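Techylectin-5A (Tachypleus tridentatus, PDB 1JC9) agglutinates bacteria and human erythrocytes in horseshoe crab innate immunity by specifically recognising acetyl group-containing substances on their surfaces. Local coordinates at residues Phe160-Glu165 against Tyr169-Gly174. Sequence-based numbering, arbitrary orientation.
Sequences FWIENE and YCLHIG
W161 and H172 form an antiparallel hydrogen-bonded pair, W161 N to H172 O at 3.0 Å and H172 N to W161 O at 2.8 Å, in a β-hairpin where the end of strand 152-162 meets the short strand 171-172 of the fibrinogen C-terminal domain. Towards the turn, E163 N donates to C170 O and Y169 N to N164 O, so backbone pairing continues beyond the strands.

On one face of the hairpin the W161 indole lies flat over the H172 imidazole in a face-to-face stack, the six-membered ring 3.8 Å from the imidazole between centroids and the planes only 6° apart. With chi1 at 54°, W161 CG stands between the backbone N and the carbonyl carbon, and the indole is carried over the neighbouring strand; H172 CB then sits under the five-membered ring in a CH-pi contact. E163 meets the edge of the same imidazole: H172 NE2 donates to E163 OE2 at 2.7 Å, almost straight (174°) and within the ring plane, using the anti side of the carboxylate. Stack and bond together should restrict rotation of the imidazole, and the carboxylate would probably favour its protonated form.

The other face turns inward, with I162 and L171 as its non-hydrogen-bonded pair. L171 CD1 touches the edge of the F160 ring, 3.4 Å from F160 CE1, while F160 and I162 pack on helix 127-136 and L171 reaches F184 and W215. At the turn, E165 runs alongside Y169; their polar ends are held by K113 and W109 for the carboxylate and by D128 for the phenol. E165 CA lies over one face of the Y169 ring, toward its rim, in a CH-pi contact, 3.9 Å from the ring centroid.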
loop_
_atom_site.group_PDB
_atom_site.type_symbol
_atom_site.label_atom_id
_atom_site.label_comp_id
_atom_site.label_asym_id
_atom_site.label_seq_id
_atom_site.Cartn_x
_atom_site.Cartn_y
_atom_site.Cartn_z
ATOM N N PHE A 160 -11.620 -3.323 -2.083
ATOM C CA PHE A 160 -10.576 -2.321 -2.252
ATOM C C PHE A 160 -10.299 -2.057 -3.729
ATOM O O PHE A 160 -10.081 -2.990 -4.503
ATOM C CB PHE A 160 -9.281 -2.800 -1.587
ATOM C CG PHE A 160 -8.061 -2.006 -1.981
ATOM C CD1 PHE A 160 -7.942 -0.666 -1.631
ATOM C CD2 PHE A 160 -7.041 -2.598 -2.723
ATOM C CE1 PHE A 160 -6.828 0.077 -2.013
ATOM C CE2 PHE A 160 -5.921 -1.864 -3.112
ATOM C CZ PHE A 160 -5.814 -0.517 -2.755
ATOM N N TRP A 161 -10.319 -0.787 -4.115
ATOM C CA TRP A 161 -10.010 -0.393 -5.483
ATOM C C TRP A 161 -9.839 1.111 -5.575
ATOM O O TRP A 161 -10.295 1.849 -4.704
ATOM C CB TRP A 161 -11.092 -0.864 -6.472
ATOM C CG TRP A 161 -12.518 -0.456 -6.152
ATOM C CD1 TRP A 161 -13.313 -0.949 -5.151
ATOM C CD2 TRP A 161 -13.326 0.478 -6.879
ATOM N NE1 TRP A 161 -14.565 -0.386 -5.217
ATOM C CE2 TRP A 161 -14.602 0.494 -6.266
ATOM C CE3 TRP A 161 -13.098 1.301 -7.992
ATOM C CZ2 TRP A 161 -15.648 1.305 -6.729
ATOM C CZ3 TRP A 161 -14.141 2.109 -8.455
ATOM C CH2 TRP A 161 -15.400 2.102 -7.819
ATOM N N ILE A 162 -9.135 1.566 -6.605
ATOM C CA ILE A 162 -8.947 2.994 -6.812
ATOM C C ILE A 162 -9.368 3.279 -8.251
ATOM O O ILE A 162 -9.411 2.367 -9.080
ATOM C CB ILE A 162 -7.467 3.449 -6.578
ATOM C CG1 ILE A 162 -6.526 2.813 -7.602
ATOM C CG2 ILE A 162 -7.025 3.093 -5.148
ATOM C CD1 ILE A 162 -6.424 1.315 -7.482
ATOM N N GLU A 163 -9.707 4.531 -8.540
ATOM C CA GLU A 163 -10.113 4.917 -9.884
ATOM C C GLU A 163 -8.849 5.276 -10.655
ATOM O O GLU A 163 -7.761 5.265 -10.074
ATOM C CB GLU A 163 -11.095 6.091 -9.804
ATOM C CG GLU A 163 -12.405 5.685 -9.118
ATOM C CD GLU A 163 -13.408 6.817 -8.980
ATOM O OE1 GLU A 163 -13.625 7.553 -9.963
ATOM O OE2 GLU A 163 -13.996 6.958 -7.886
ATOM N N ASN A 164 -8.967 5.581 -11.948
ATOM C CA ASN A 164 -7.777 5.896 -12.730
ATOM C C ASN A 164 -7.225 7.292 -12.473
ATOM O O ASN A 164 -7.755 8.040 -11.653
ATOM C CB ASN A 164 -8.023 5.686 -14.234
ATOM C CG ASN A 164 -9.045 6.646 -14.811
ATOM O OD1 ASN A 164 -9.153 7.798 -14.391
ATOM N ND2 ASN A 164 -9.783 6.177 -15.804
ATOM N N GLU A 165 -6.152 7.636 -13.178
ATOM C CA GLU A 165 -5.500 8.926 -12.997
ATOM C C GLU A 165 -6.387 10.147 -13.202
ATOM O O GLU A 165 -6.239 11.136 -12.483
ATOM C CB GLU A 165 -4.258 9.032 -13.894
ATOM C CG GLU A 165 -3.471 10.324 -13.654
ATOM C CD GLU A 165 -2.133 10.355 -14.366
ATOM O OE1 GLU A 165 -1.945 9.583 -15.329
ATOM O OE2 GLU A 165 -1.271 11.168 -13.966
ATOM N N TYR A 169 -6.860 8.771 -8.833
ATOM C CA TYR A 169 -6.724 7.523 -8.081
ATOM C C TYR A 169 -7.540 7.506 -6.785
ATOM O O TYR A 169 -7.068 7.044 -5.743
ATOM C CB TYR A 169 -5.246 7.277 -7.769
ATOM C CG TYR A 169 -4.358 7.277 -9.000
ATOM C CD1 TYR A 169 -4.568 6.367 -10.041
ATOM C CD2 TYR A 169 -3.294 8.174 -9.113
ATOM C CE1 TYR A 169 -3.736 6.349 -11.164
ATOM C CE2 TYR A 169 -2.458 8.164 -10.229
ATOM C CZ TYR A 169 -2.682 7.249 -11.248
ATOM O OH TYR A 169 -1.843 7.227 -12.341
ATOM N N CYS A 170 -8.772 7.994 -6.861
ATOM C CA CYS A 170 -9.650 8.042 -5.700
ATOM C C CYS A 170 -9.805 6.660 -5.064
ATOM O O CYS A 170 -10.037 5.670 -5.759
ATOM C CB CYS A 170 -11.018 8.585 -6.107
ATOM S SG CYS A 170 -12.051 9.009 -4.705
ATOM N N LEU A 171 -9.698 6.609 -3.739
ATOM C CA LEU A 171 -9.785 5.357 -2.987
ATOM C C LEU A 171 -11.191 4.871 -2.629
ATOM O O LEU A 171 -12.062 5.662 -2.280
ATOM C CB LEU A 171 -8.976 5.489 -1.696
ATOM C CG LEU A 171 -8.999 4.298 -0.730
ATOM C CD1 LEU A 171 -8.186 3.143 -1.300
ATOM C CD2 LEU A 171 -8.419 4.732 0.603
ATOM N N HIS A 172 -11.386 3.556 -2.709
ATOM C CA HIS A 172 -12.650 2.904 -2.367
ATOM C C HIS A 172 -12.343 1.692 -1.483
ATOM O O HIS A 172 -11.570 0.820 -1.874
ATOM C CB HIS A 172 -13.366 2.411 -3.628
ATOM C CG HIS A 172 -13.900 3.507 -4.494
ATOM N ND1 HIS A 172 -15.150 4.058 -4.309
ATOM C CD2 HIS A 172 -13.344 4.171 -5.534
ATOM C CE1 HIS A 172 -15.342 5.014 -5.201
ATOM N NE2 HIS A 172 -14.261 5.104 -5.955
ATOM N N ILE A 173 -12.923 1.643 -0.289
ATOM C CA ILE A 173 -12.722 0.508 0.607
ATOM C C ILE A 173 -14.007 0.180 1.350
ATOM O O ILE A 173 -14.786 1.075 1.688
ATOM C CB ILE A 173 -11.613 0.761 1.657
ATOM C CG1 ILE A 173 -11.781 2.147 2.277
ATOM C CG2 ILE A 173 -10.235 0.574 1.029
ATOM C CD1 ILE A 173 -10.812 2.415 3.409
ATOM N N GLY A 174 -14.220 -1.113 1.594
ATOM C CA GLY A 174 -15.402 -1.565 2.303
ATOM C C GLY A 174 -15.139 -1.822 3.779
ATOM O O GLY A 174 -14.291 -1.170 4.397
#